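Dihydrodipicolinate synthase family protein (Sinorhizobium meliloti, PDB 4DNH) is of unknown function but folds as a TIM barrel and may be an enzyme related to dihydrodipicolinate synthase. Local coordinates at residues A66-L71 with L76-S81; L124-D129 with A157-A162; F258-L263 with P310-I315. All coordinates share one frame; numbering follows the deposited sequence.

Interaction 1 (A66-L71 with L76-S81)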
ATOM      1  N   ALA A  66       1.157   4.521  16.122  1.00 35.12           N
ATOM      2  CA  ALA A  66      -0.167   4.125  16.620  1.00 36.36           C
ATOM      3  C   ALA A  66      -0.970   3.424  15.530  1.00 37.89           C
ATOM      4  O   ALA A  66      -1.734   2.509  15.810  1.00 40.40           O
ATOM      5  CB  ALA A  66      -0.939   5.306  17.171  1.00 35.74           C
ATOM      6  N   PHE A  67      -0.779   3.831  14.283  1.00 36.97           N
ATOM      7  CA  PHE A  67      -1.510   3.191  13.188  1.00 37.37           C
ATOM      8  C   PHE A  67      -0.997   1.781  12.836  1.00 35.62           C
ATOM      9  O   PHE A  67      -1.780   0.917  12.489  1.00 34.80           O
ATOM     10  CB  PHE A  67      -1.559   4.099  11.963  1.00 37.56           C
ATOM     11  CG  PHE A  67      -2.421   3.573  10.876  1.00 39.38           C
ATOM     12  CD1 PHE A  67      -3.811   3.677  10.962  1.00 41.14           C
ATOM     13  CD2 PHE A  67      -1.853   2.956   9.759  1.00 39.72           C
ATOM     14  CE1 PHE A  67      -4.625   3.178   9.956  1.00 41.05           C
ATOM     15  CE2 PHE A  67      -2.663   2.460   8.756  1.00 41.85           C
ATOM     16  CZ  PHE A  67      -4.050   2.569   8.856  1.00 42.59           C
ATOM     17  N   ARG A  68       0.307   1.547  12.914  1.00 35.83           N
ATOM     18  CA  ARG A  68       0.814   0.177  12.874  1.00 37.96           C
ATOM     19  C   ARG A  68       0.177  -0.734  13.942  1.00 40.57           C
ATOM     20  O   ARG A  68      -0.172  -1.884  13.650  1.00 42.68           O
ATOM     21  CB  ARG A  68       2.331   0.165  12.990  1.00 40.79           C
ATOM     22  CG  ARG A  68       3.044   0.491  11.688  1.00 42.16           C
ATOM     23  CD  ARG A  68       3.261   1.984  11.508  1.00 42.59           C
ATOM     24  NE  ARG A  68       3.610   2.307  10.121  1.00 41.71           N
ATOM     25  CZ  ARG A  68       3.041   3.257   9.376  1.00 38.77           C
ATOM     26  NH1 ARG A  68       2.074   4.026   9.890  1.00 36.15           N
ATOM     27  NH2 ARG A  68       3.444   3.431   8.108  1.00 35.65           N
ATOM     28  N   HIS A  69       0.002  -0.228  15.164  1.00 40.74           N
ATOM     29  CA  HIS A  69      -0.617  -1.028  16.234  1.00 42.21           C
ATOM     30  C   HIS A  69      -2.058  -1.342  15.952  1.00 43.60           C
ATOM     31  O   HIS A  69      -2.528  -2.465  16.231  1.00 46.23           O
ATOM     32  CB  HIS A  69      -0.465  -0.371  17.612  1.00 43.76           C
ATOM     33  CG  HIS A  69       0.946  -0.402  18.146  1.00 45.63           C
ATOM     34  ND1 HIS A  69       1.490  -1.504  18.705  1.00 48.69           N
ATOM     35  CD2 HIS A  69       1.933   0.585  18.185  1.00 47.49           C
ATOM     36  CE1 HIS A  69       2.755  -1.238  19.090  1.00 50.43           C
ATOM     37  NE2 HIS A  69       3.026   0.043  18.769  1.00 51.43           N
ATOM     38  N   ARG A  70      -2.770  -0.370  15.389  1.00 41.11           N
ATOM     39  CA  ARG A  70      -4.142  -0.581  14.925  1.00 41.37           C
ATOM     40  C   ARG A  70      -4.198  -1.731  13.922  1.00 41.70           C
ATOM     41  O   ARG A  70      -5.109  -2.579  13.987  1.00 42.57           O
ATOM     42  CB  ARG A  70      -4.700   0.698  14.285  1.00 41.12           C
ATOM     43  CG  ARG A  70      -6.190   0.686  13.976  1.00 43.63           C
ATOM     44  CD  ARG A  70      -6.567   1.985  13.275  1.00 48.17           C
ATOM     45  NE  ARG A  70      -7.745   1.915  12.399  1.00 51.19           N
ATOM     46  CZ  ARG A  70      -9.010   1.963  12.825  1.00 53.16           C
ATOM     47  NH1 ARG A  70      -9.276   2.054  14.137  1.00 51.08           N
ATOM     48  NH2 ARG A  70     -10.009   1.906  11.942  1.00 48.94           N
ATOM     49  N   LEU A  71      -3.223  -1.773  13.008  1.00 40.24           N
ATOM     50  CA  LEU A  71      -3.201  -2.830  11.987  1.00 39.35           C
ATOM     51  C   LEU A  71      -2.879  -4.169  12.619  1.00 39.95           C
ATOM     52  O   LEU A  71      -3.561  -5.153  12.369  1.00 40.91           O
ATOM     53  CB  LEU A  71      -2.244  -2.531  10.818  1.00 36.17           C
ATOM     54  CG  LEU A  71      -2.554  -1.371   9.869  1.00 34.69           C
ATOM     55  CD1 LEU A  71      -1.411  -1.196   8.870  1.00 34.25           C
ATOM     56  CD2 LEU A  71      -3.872  -1.545   9.134  1.00 33.34           C
ATOM     57  N   LEU A  76      -3.828  -7.758  10.696  1.00 43.16           N
ATOM     58  CA  LEU A  76      -3.208  -7.465   9.397  1.00 40.32           C
ATOM     59  C   LEU A  76      -1.722  -7.285   9.577  1.00 40.17           C
ATOM     60  O   LEU A  76      -1.277  -6.794  10.612  1.00 40.99           O
ATOM     61  CB  LEU A  76      -3.811  -6.197   8.782  1.00 38.56           C
ATOM     62  CG  LEU A  76      -5.330  -6.239   8.580  1.00 39.39           C
ATOM     63  CD1 LEU A  76      -5.881  -4.873   8.221  1.00 39.30           C
ATOM     64  CD2 LEU A  76      -5.687  -7.235   7.499  1.00 41.63           C
ATOM     65  N   GLY A  77      -0.939  -7.705   8.594  1.00 39.63           N
ATOM     66  CA  GLY A  77       0.496  -7.416   8.627  1.00 39.69           C
ATOM     67  C   GLY A  77       0.764  -5.985   8.184  1.00 39.59           C
ATOM     68  O   GLY A  77      -0.108  -5.325   7.603  1.00 41.20           O
ATOM     69  N   VAL A  78       1.974  -5.508   8.435  1.00 36.50           N
ATOM     70  CA  VAL A  78       2.351  -4.169   8.043  1.00 36.23           C
ATOM     71  C   VAL A  78       3.476  -4.226   6.995  1.00 37.03           C
ATOM     72  O   VAL A  78       4.514  -4.885   7.206  1.00 38.49           O
ATOM     73  CB  VAL A  78       2.770  -3.330   9.285  1.00 38.44           C
ATOM     74  CG1 VAL A  78       3.568  -2.093   8.880  1.00 40.67           C
ATOM     75  CG2 VAL A  78       1.550  -2.929  10.109  1.00 37.17           C
ATOM     76  N   ALA A  79       3.265  -3.542   5.872  1.00 35.33           N
ATOM     77  CA  ALA A  79       4.289  -3.367   4.838  1.00 36.45           C
ATOM     78  C   ALA A  79       4.841  -1.955   4.972  1.00 37.24           C
ATOM     79  O   ALA A  79       4.143  -0.995   4.629  1.00 37.77           O
ATOM     80  CB  ALA A  79       3.683  -3.552   3.453  1.00 36.47           C
ATOM     81  N   GLU A  80       6.076  -1.819   5.457  1.00 36.40           N
ATOM     82  CA  GLU A  80       6.559  -0.510   5.862  1.00 37.71           C
ATOM     83  C   GLU A  80       7.352   0.253   4.848  1.00 39.34           C
ATOM     84  O   GLU A  80       8.153  -0.313   4.087  1.00 38.56           O
ATOM     85  CB  GLU A  80       7.400  -0.568   7.131  1.00 41.50           C
ATOM     86  CG  GLU A  80       6.622  -0.227   8.384  1.00 45.89           C
ATOM     87  CD  GLU A  80       6.061   1.177   8.416  1.00 46.51           C
ATOM     88  OE1 GLU A  80       5.873   1.840   7.362  1.00 49.57           O
ATOM     89  OE2 GLU A  80       5.765   1.604   9.535  1.00 44.12           O
ATOM     90  N   SER A  81       7.139   1.566   4.905  1.00 39.81           N
ATOM     91  CA  SER A  81       7.840   2.507   4.085  1.00 40.69           C
ATOM     92  C   SER A  81       7.628   2.125   2.616  1.00 39.25           C
ATOM     93  O   SER A  81       8.538   2.176   1.799  1.00 38.56           O
ATOM     94  CB  SER A  81       9.319   2.546   4.486  1.00 42.71           C
ATOM     95  OG  SER A  81       9.471   3.058   5.797  1.00 41.91           O
TER
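Glu80 OE1 is gripped by two donors: Arg68 NH2 reaches it across the contact at 3.0 Å from the syn side of the carboxylate, and the backbone N of Ser81 meets it on the anti side at 2.8 Å. The Arg68-Glu80 salt bridge joins helix and strand inside a beta-alpha-beta crossover of a TIM barrel, for helix 61-73 links strand 37-40 to strand 77-80 and runs back over the latter, the axes of the short segments being 8.3 Å apart and inclined at 144°. Glu80 OE2 lies at the NE edge of the guanidinium, whose plane is 25° from that of the carboxylate; this second leg of the salt bridge is modelled implausibly short and is doubtful. A bend at the second torsion of Arg68 (chi2 88°) turns its NE edge to the acid. Further bonds fix both groups: Ser103 OG holds Glu80 OE2, while Arg68 NH1 reaches the backbone oxygens of His42 and Thr64. Next to the ion pair, the two branches of Val78 divide the helix between them. CG1 meets the aliphatic CG of Arg68 at 3.9 Å, and CG2 lies 3.6 Å from Leu71 CD1. The other Leu71 methyl, CD2, packs on Leu76 CD1 at 4.0 Å, and where the chain turns from helix to strand Leu76 N makes a weak 3.1 Å bond to Leu71 O.

Interaction 2 (L124-D129 with A157-A162)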
ATOM      1  N   LEU A 124      19.356   7.004  -4.707  1.00 55.79           N
ATOM      2  CA  LEU A 124      20.215   7.146  -5.876  1.00 59.55           C
ATOM      3  C   LEU A 124      19.454   7.736  -7.063  1.00 61.77           C
ATOM      4  O   LEU A 124      18.494   7.137  -7.558  1.00 58.55           O
ATOM      5  CB  LEU A 124      20.813   5.792  -6.257  1.00 59.12           C
ATOM      6  CG  LEU A 124      21.724   5.709  -7.482  1.00 59.42           C
ATOM      7  CD1 LEU A 124      22.937   6.615  -7.317  1.00 60.29           C
ATOM      8  CD2 LEU A 124      22.152   4.263  -7.716  1.00 59.54           C
ATOM      9  N   ALA A 125      19.904   8.909  -7.507  1.00 65.68           N
ATOM     10  CA  ALA A 125      19.285   9.639  -8.610  1.00 64.36           C
ATOM     11  C   ALA A 125      19.536   8.911  -9.928  1.00 65.43           C
ATOM     12  O   ALA A 125      20.682   8.561 -10.221  1.00 68.93           O
ATOM     13  CB  ALA A 125      19.840  11.060  -8.670  1.00 62.98           C
ATOM     14  N   PRO A 126      18.464   8.641 -10.707  1.00 65.04           N
ATOM     15  CA  PRO A 126      18.640   8.138 -12.081  1.00 65.74           C
ATOM     16  C   PRO A 126      19.585   9.056 -12.846  1.00 68.81           C
ATOM     17  O   PRO A 126      19.419  10.276 -12.807  1.00 69.95           O
ATOM     18  CB  PRO A 126      17.228   8.213 -12.670  1.00 62.80           C
ATOM     19  CG  PRO A 126      16.324   8.072 -11.488  1.00 62.23           C
ATOM     20  CD  PRO A 126      17.042   8.671 -10.303  1.00 61.82           C
ATOM     21  N   GLY A 127      20.585   8.481 -13.504  1.00 70.82           N
ATOM     22  CA  GLY A 127      21.640   9.278 -14.113  1.00 73.42           C
ATOM     23  C   GLY A 127      22.194   8.700 -15.394  1.00 76.61           C
ATOM     24  O   GLY A 127      22.195   7.482 -15.577  1.00 74.38           O
ATOM     25  N   PRO A 128      22.694   9.577 -16.284  1.00 83.68           N
ATOM     26  CA  PRO A 128      23.175   9.192 -17.615  1.00 87.18           C
ATOM     27  C   PRO A 128      24.475   8.409 -17.560  1.00 87.12           C
ATOM     28  O   PRO A 128      24.972   7.982 -18.601  1.00 94.11           O
ATOM     29  CB  PRO A 128      23.408  10.544 -18.318  1.00 87.83           C
ATOM     30  CG  PRO A 128      22.773  11.578 -17.437  1.00 85.81           C
ATOM     31  CD  PRO A 128      22.868  11.020 -16.050  1.00 83.61           C
ATOM     32  N   ASP A 129      25.018   8.237 -16.356  1.00 85.19           N
ATOM     33  CA  ASP A 129      26.250   7.468 -16.146  1.00 91.14           C
ATOM     34  C   ASP A 129      26.276   6.759 -14.784  1.00 84.08           C
ATOM     35  O   ASP A 129      27.342   6.456 -14.237  1.00 82.85           O
ATOM     36  CB  ASP A 129      27.500   8.346 -16.353  1.00100.58           C
ATOM     37  CG  ASP A 129      27.362   9.730 -15.730  1.00102.13           C
ATOM     38  OD1 ASP A 129      26.596   9.875 -14.747  1.00 98.27           O
ATOM     39  OD2 ASP A 129      28.024  10.669 -16.229  1.00101.59           O
ATOM     40  N   ALA A 157      11.169  -1.948  -6.640  1.00 49.36           N
ATOM     41  CA  ALA A 157      11.686  -1.668  -7.970  1.00 50.60           C
ATOM     42  C   ALA A 157      12.552  -0.423  -7.894  1.00 50.72           C
ATOM     43  O   ALA A 157      12.379   0.398  -6.996  1.00 52.48           O
ATOM     44  CB  ALA A 157      10.549  -1.477  -8.954  1.00 50.57           C
ATOM     45  N   SER A 158      13.490  -0.297  -8.823  1.00 49.89           N
ATOM     46  CA  SER A 158      14.526   0.719  -8.750  1.00 50.71           C
ATOM     47  C   SER A 158      14.467   1.718  -9.921  1.00 53.22           C
ATOM     48  O   SER A 158      14.523   1.334 -11.102  1.00 52.24           O
ATOM     49  CB  SER A 158      15.893   0.026  -8.644  1.00 53.54           C
ATOM     50  OG  SER A 158      16.969   0.821  -9.114  1.00 55.17           O
ATOM     51  N   ARG A 159      14.337   2.998  -9.562  1.00 54.76           N
ATOM     52  CA  ARG A 159      14.274   4.130 -10.501  1.00 55.16           C
ATOM     53  C   ARG A 159      15.549   4.148 -11.377  1.00 55.75           C
ATOM     54  O   ARG A 159      15.463   4.250 -12.593  1.00 57.55           O
ATOM     55  CB  ARG A 159      14.163   5.438  -9.684  1.00 55.63           C
ATOM     56  CG  ARG A 159      12.981   6.389  -9.914  1.00 53.74           C
ATOM     57  CD  ARG A 159      11.649   5.755  -9.543  1.00 53.46           C
ATOM     58  NE  ARG A 159      10.707   6.439  -8.618  1.00 52.06           N
ATOM     59  CZ  ARG A 159      10.809   7.627  -8.006  1.00 46.49           C
ATOM     60  NH1 ARG A 159       9.815   7.997  -7.197  1.00 37.85           N
ATOM     61  NH2 ARG A 159      11.857   8.438  -8.180  1.00 48.70           N
ATOM     62  N   ALA A 160      16.726   4.011 -10.756  1.00 55.87           N
ATOM     63  CA  ALA A 160      18.015   4.124 -11.462  1.00 55.43           C
ATOM     64  C   ALA A 160      18.249   2.981 -12.451  1.00 56.35           C
ATOM     65  O   ALA A 160      18.875   3.172 -13.507  1.00 57.29           O
ATOM     66  CB  ALA A 160      19.165   4.195 -10.468  1.00 54.49           C
ATOM     67  N   LEU A 161      17.750   1.798 -12.092  1.00 54.79           N
ATOM     68  CA  LEU A 161      17.835   0.615 -12.938  1.00 54.71           C
ATOM     69  C   LEU A 161      16.910   0.719 -14.164  1.00 54.91           C
ATOM     70  O   LEU A 161      17.335   0.402 -15.284  1.00 56.08           O
ATOM     71  CB  LEU A 161      17.570  -0.657 -12.123  1.00 52.60           C
ATOM     72  CG  LEU A 161      17.649  -2.016 -12.838  1.00 53.44           C
ATOM     73  CD1 LEU A 161      19.047  -2.358 -13.345  1.00 55.56           C
ATOM     74  CD2 LEU A 161      17.127  -3.112 -11.932  1.00 51.73           C
ATOM     75  N   ALA A 162      15.676   1.201 -13.965  1.00 51.68           N
ATOM     76  CA  ALA A 162      14.746   1.439 -15.092  1.00 51.28           C
ATOM     77  C   ALA A 162      15.310   2.392 -16.171  1.00 53.10           C
ATOM     78  O   ALA A 162      14.926   2.307 -17.332  1.00 53.45           O
ATOM     79  CB  ALA A 162      13.391   1.929 -14.596  1.00 47.73           C
TER
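Pro126 rests on the first turn of helix 159-164, its CG 3.9 Å from Arg159 CB and its CA only 4.1 Å from Ala160 CA. The small Ala160 is consistent with so near an approach of the backbones. Beside it, Leu124 touches the same alanine from the loop, CD2 lying 4.1 Å from Ala160 CB; with its CG trans to the backbone N (chi1 179°), one methyl of the leucine is carried over to the helix. No hydrogen bond crosses between the segments, and the contact is a small apolar seam, partly open to solvent at Pro126.

The next shell fixes the helical turn against which the loop leans. Ser158 is its N-cap: Ser158 OG accepts from Leu161 N at 3.2 Å, a fairly straight bond of 154°, and Ser158 O receives Ala162 N at 3.1 Å. The N-H of Ser158 itself is bound by Tyr202 OH. Arg159 offers Pro126 only the base of its side chain; bends at chi2 and chi3 lead the guanidinium off to a salt bridge between NE and Asp196 OD2, while NH1 bonds to Gly88 O.

In the barrel, both segments belong to connections leaving the C-terminal ends of adjacent parallel strands, 115-119 and 153-155. Helix 132-148 touches both, Ala138 meeting Leu124 and Ile135 meeting Ala160, and helix 168-181 receives Leu161 through Tyr171, Val174 and Tyr175.

Interaction 3 (F258-L263 with P310-I315)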
ATOM      1  N   PHE A 258      -8.086  -2.352  -7.282  1.00 43.51           N
ATOM      2  CA  PHE A 258      -9.347  -2.315  -8.037  1.00 43.02           C
ATOM      3  C   PHE A 258     -10.105  -3.635  -7.971  1.00 44.20           C
ATOM      4  O   PHE A 258     -11.331  -3.661  -8.103  1.00 45.78           O
ATOM      5  CB  PHE A 258      -9.078  -1.984  -9.501  1.00 44.75           C
ATOM      6  CG  PHE A 258      -9.192  -0.532  -9.828  1.00 43.96           C
ATOM      7  CD1 PHE A 258      -8.242   0.375  -9.372  1.00 42.34           C
ATOM      8  CD2 PHE A 258     -10.237  -0.073 -10.627  1.00 44.21           C
ATOM      9  CE1 PHE A 258      -8.342   1.719  -9.679  1.00 41.24           C
ATOM     10  CE2 PHE A 258     -10.344   1.273 -10.947  1.00 44.30           C
ATOM     11  CZ  PHE A 258      -9.393   2.168 -10.468  1.00 43.30           C
ATOM     12  N   ASN A 259      -9.365  -4.721  -7.741  1.00 44.82           N
ATOM     13  CA  ASN A 259      -9.852  -6.089  -7.938  1.00 44.43           C
ATOM     14  C   ASN A 259      -9.562  -7.099  -6.831  1.00 46.62           C
ATOM     15  O   ASN A 259      -9.784  -8.303  -7.017  1.00 50.04           O
ATOM     16  CB  ASN A 259      -9.273  -6.597  -9.237  1.00 43.13           C
ATOM     17  CG  ASN A 259      -9.811  -5.834 -10.415  1.00 41.90           C
ATOM     18  OD1 ASN A 259     -11.022  -5.763 -10.601  1.00 40.98           O
ATOM     19  ND2 ASN A 259      -8.924  -5.214 -11.188  1.00 41.40           N
ATOM     20  N   TYR A 260      -9.089  -6.600  -5.690  1.00 43.70           N
ATOM     21  CA  TYR A 260      -8.690  -7.411  -4.538  1.00 43.95           C
ATOM     22  C   TYR A 260      -9.698  -8.469  -4.051  1.00 47.79           C
ATOM     23  O   TYR A 260      -9.310  -9.603  -3.750  1.00 50.80           O
ATOM     24  CB  TYR A 260      -8.263  -6.503  -3.378  1.00 40.90           C
ATOM     25  CG  TYR A 260      -9.300  -5.488  -2.932  1.00 39.69           C
ATOM     26  CD1 TYR A 260      -9.459  -4.271  -3.604  1.00 38.06           C
ATOM     27  CD2 TYR A 260     -10.110  -5.734  -1.817  1.00 40.18           C
ATOM     28  CE1 TYR A 260     -10.408  -3.343  -3.192  1.00 37.91           C
ATOM     29  CE2 TYR A 260     -11.062  -4.815  -1.395  1.00 39.22           C
ATOM     30  CZ  TYR A 260     -11.213  -3.618  -2.085  1.00 39.18           C
ATOM     31  OH  TYR A 260     -12.168  -2.700  -1.659  1.00 39.03           O
ATOM     32  N   ALA A 261     -10.977  -8.119  -3.965  1.00 46.69           N
ATOM     33  CA  ALA A 261     -11.980  -9.075  -3.479  1.00 48.10           C
ATOM     34  C   ALA A 261     -12.027 -10.329  -4.355  1.00 53.44           C
ATOM     35  O   ALA A 261     -11.930 -11.445  -3.835  1.00 55.98           O
ATOM     36  CB  ALA A 261     -13.355  -8.428  -3.374  1.00 46.49           C
ATOM     37  N   GLU A 262     -12.140 -10.126  -5.677  1.00 54.31           N
ATOM     38  CA  GLU A 262     -12.164 -11.205  -6.664  1.00 54.86           C
ATOM     39  C   GLU A 262     -10.898 -12.052  -6.620  1.00 53.63           C
ATOM     40  O   GLU A 262     -10.971 -13.289  -6.683  1.00 56.83           O
ATOM     41  CB  GLU A 262     -12.366 -10.653  -8.087  1.00 56.79           C
ATOM     42  CG  GLU A 262     -12.482 -11.741  -9.151  1.00 61.72           C
ATOM     43  CD  GLU A 262     -12.396 -11.228 -10.587  1.00 69.96           C
ATOM     44  OE1 GLU A 262     -12.788 -10.066 -10.840  1.00 70.91           O
ATOM     45  OE2 GLU A 262     -11.949 -12.004 -11.476  1.00 70.36           O
ATOM     46  N   LEU A 263      -9.750 -11.387  -6.523  1.00 49.22           N
ATOM     47  CA  LEU A 263      -8.455 -12.064  -6.555  1.00 49.29           C
ATOM     48  C   LEU A 263      -8.128 -12.815  -5.268  1.00 49.68           C
ATOM     49  O   LEU A 263      -7.626 -13.946  -5.329  1.00 51.55           O
ATOM     50  CB  LEU A 263      -7.339 -11.077  -6.905  1.00 50.28           C
ATOM     51  CG  LEU A 263      -7.475 -10.332  -8.242  1.00 51.69           C
ATOM     52  CD1 LEU A 263      -6.584  -9.101  -8.267  1.00 50.19           C
ATOM     53  CD2 LEU A 263      -7.150 -11.260  -9.393  1.00 52.91           C
ATOM     54  N   PRO A 310     -16.227  -0.197  -4.601  1.00 43.08           N
ATOM     55  CA  PRO A 310     -16.428   1.075  -5.293  1.00 41.69           C
ATOM     56  C   PRO A 310     -15.620   2.203  -4.642  1.00 41.30           C
ATOM     57  O   PRO A 310     -15.047   3.016  -5.348  1.00 40.95           O
ATOM     58  CB  PRO A 310     -17.939   1.327  -5.155  1.00 40.49           C
ATOM     59  CG  PRO A 310     -18.523  -0.021  -5.004  1.00 43.17           C
ATOM     60  CD  PRO A 310     -17.512  -0.822  -4.227  1.00 44.14           C
ATOM     61  N   LEU A 311     -15.579   2.232  -3.311  1.00 40.70           N
ATOM     62  CA  LEU A 311     -14.805   3.207  -2.557  1.00 36.91           C
ATOM     63  C   LEU A 311     -13.343   3.136  -2.970  1.00 36.78           C
ATOM     64  O   LEU A 311     -12.721   4.155  -3.266  1.00 38.06           O
ATOM     65  CB  LEU A 311     -14.951   2.949  -1.059  1.00 35.16           C
ATOM     66  CG  LEU A 311     -13.891   3.586  -0.145  1.00 34.54           C
ATOM     67  CD1 LEU A 311     -14.037   5.103  -0.075  1.00 32.40           C
ATOM     68  CD2 LEU A 311     -13.967   2.951   1.243  1.00 34.44           C
ATOM     69  N   SER A 312     -12.802   1.929  -3.005  1.00 36.25           N
ATOM     70  CA  SER A 312     -11.439   1.743  -3.448  1.00 37.12           C
ATOM     71  C   SER A 312     -11.157   2.257  -4.881  1.00 38.06           C
ATOM     72  O   SER A 312     -10.182   2.961  -5.112  1.00 38.71           O
ATOM     73  CB  SER A 312     -11.071   0.269  -3.353  1.00 36.91           C
ATOM     74  OG  SER A 312      -9.664   0.163  -3.367  1.00 36.19           O
ATOM     75  N   ARG A 313     -11.989   1.876  -5.841  1.00 37.73           N
ATOM     76  CA  ARG A 313     -11.808   2.327  -7.207  1.00 39.68           C
ATOM     77  C   ARG A 313     -11.828   3.845  -7.291  1.00 40.42           C
ATOM     78  O   ARG A 313     -11.120   4.437  -8.106  1.00 40.28           O
ATOM     79  CB  ARG A 313     -12.872   1.718  -8.100  1.00 42.00           C
ATOM     80  CG  ARG A 313     -12.671   0.219  -8.221  1.00 43.13           C
ATOM     81  CD  ARG A 313     -13.830  -0.503  -8.867  1.00 44.62           C
ATOM     82  NE  ARG A 313     -13.421  -1.882  -9.091  1.00 46.51           N
ATOM     83  CZ  ARG A 313     -14.157  -2.812  -9.686  1.00 46.34           C
ATOM     84  NH1 ARG A 313     -15.375  -2.529 -10.137  1.00 47.96           N
ATOM     85  NH2 ARG A 313     -13.663  -4.029  -9.824  1.00 44.91           N
ATOM     86  N   HIS A 314     -12.614   4.472  -6.421  1.00 40.62           N
ATOM     87  CA  HIS A 314     -12.684   5.922  -6.357  1.00 40.18           C
ATOM     88  C   HIS A 314     -11.405   6.511  -5.798  1.00 39.74           C
ATOM     89  O   HIS A 314     -10.845   7.455  -6.365  1.00 40.27           O
ATOM     90  CB  HIS A 314     -13.906   6.366  -5.565  1.00 38.70           C
ATOM     91  CG  HIS A 314     -13.982   7.863  -5.363  1.00 39.74           C
ATOM     92  ND1 HIS A 314     -14.442   8.706  -6.319  1.00 40.55           N
ATOM     93  CD2 HIS A 314     -13.626   8.661  -4.268  1.00 38.32           C
ATOM     94  CE1 HIS A 314     -14.394   9.974  -5.862  1.00 40.66           C
ATOM     95  NE2 HIS A 314     -13.895   9.948  -4.605  1.00 40.25           N
ATOM     96  N   ILE A 315     -10.929   5.943  -4.691  1.00 37.56           N
ATOM     97  CA  ILE A 315      -9.700   6.388  -4.056  1.00 36.11           C
ATOM     98  C   ILE A 315      -8.502   6.271  -4.995  1.00 37.72           C
ATOM     99  O   ILE A 315      -7.627   7.161  -5.005  1.00 37.79           O
ATOM    100  CB  ILE A 315      -9.432   5.647  -2.736  1.00 35.22           C
ATOM    101  CG1 ILE A 315     -10.460   6.088  -1.679  1.00 35.41           C
ATOM    102  CG2 ILE A 315      -8.011   5.931  -2.246  1.00 34.58           C
ATOM    103  CD1 ILE A 315     -10.412   5.305  -0.372  1.00 34.45           C
TER
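Arg313 turns its CG trans to its own carbonyl carbon (chi1 -68°) and then runs extended to NE, a course that carries its aliphatic chain obliquely along Phe258 and brings its guanidinium to the backbone oxygen of that residue. There NE and NH2 both donate to Phe258 O, each at 2.9 Å. The NE bond lies in the carbonyl plane, on a lone pair, whereas NH2 approaches tilted by 31° from it. One oxygen thus takes the side-on grip of two nitrogens, which should limit rotation of the guanidinium. NH2 also makes a weak 3.3 Å bond to Asn259 OD1, although the amide stands steeply to the guanidinium.

The phenylalanine ring covers the start of the same side chain. Arg313 CA sits over its face, 4.2 Å from the centroid, in a CH-pi contact, and Arg313 CG comes to 3.4 Å from Phe258 CD2. Ring and backbone oxygen of a single residue therefore hold the arginine at both ends. This happens on the TIM barrel's rim, where the connection following strand 251-254 enters helix 260-265 and is met by helix 308-315, which comes after the last barrel strand, 273-276. A serine in place of Phe258 would remove the ring over Arg313 CA, CB and CG, and would probably open a gap beside Leu234 and Phe316 and leave the arginine chain freer to swing, though its backbone acceptor would remain.

On another side of the helix Ser312 meets Tyr260, whose CE1 lies 3.6 Å from Ser312 OG and whose OH lies 3.6 Å from Ser312 CB. Their polar ends have other mates: Tyr260 OH bonds to Thr308 OG1, and Ser312 OG to Asp257 O.

In the fold
Read from the N terminus, the three contacts follow in series, none nested in or crossing another. Interaction 1 closes the shortest loop, four residues, and fastens helix 61-73 to strand 77-80. Interaction 2 spans 27 residues, including helix 132-148 and strand 153-155, and joins the connections that follow strands 115-119 and 153-155. Interaction 3 closes the longest loop, 46 residues, bringing the region beyond strand 273-276 back onto the connection that follows strand 251-254. Their centres stand 20 to 31 Å apart, and no two touch; interactions 1 and 2, like interactions 1 and 3, approach within about 10 Å between nearest atoms. Each lies in a different part of the same barrel.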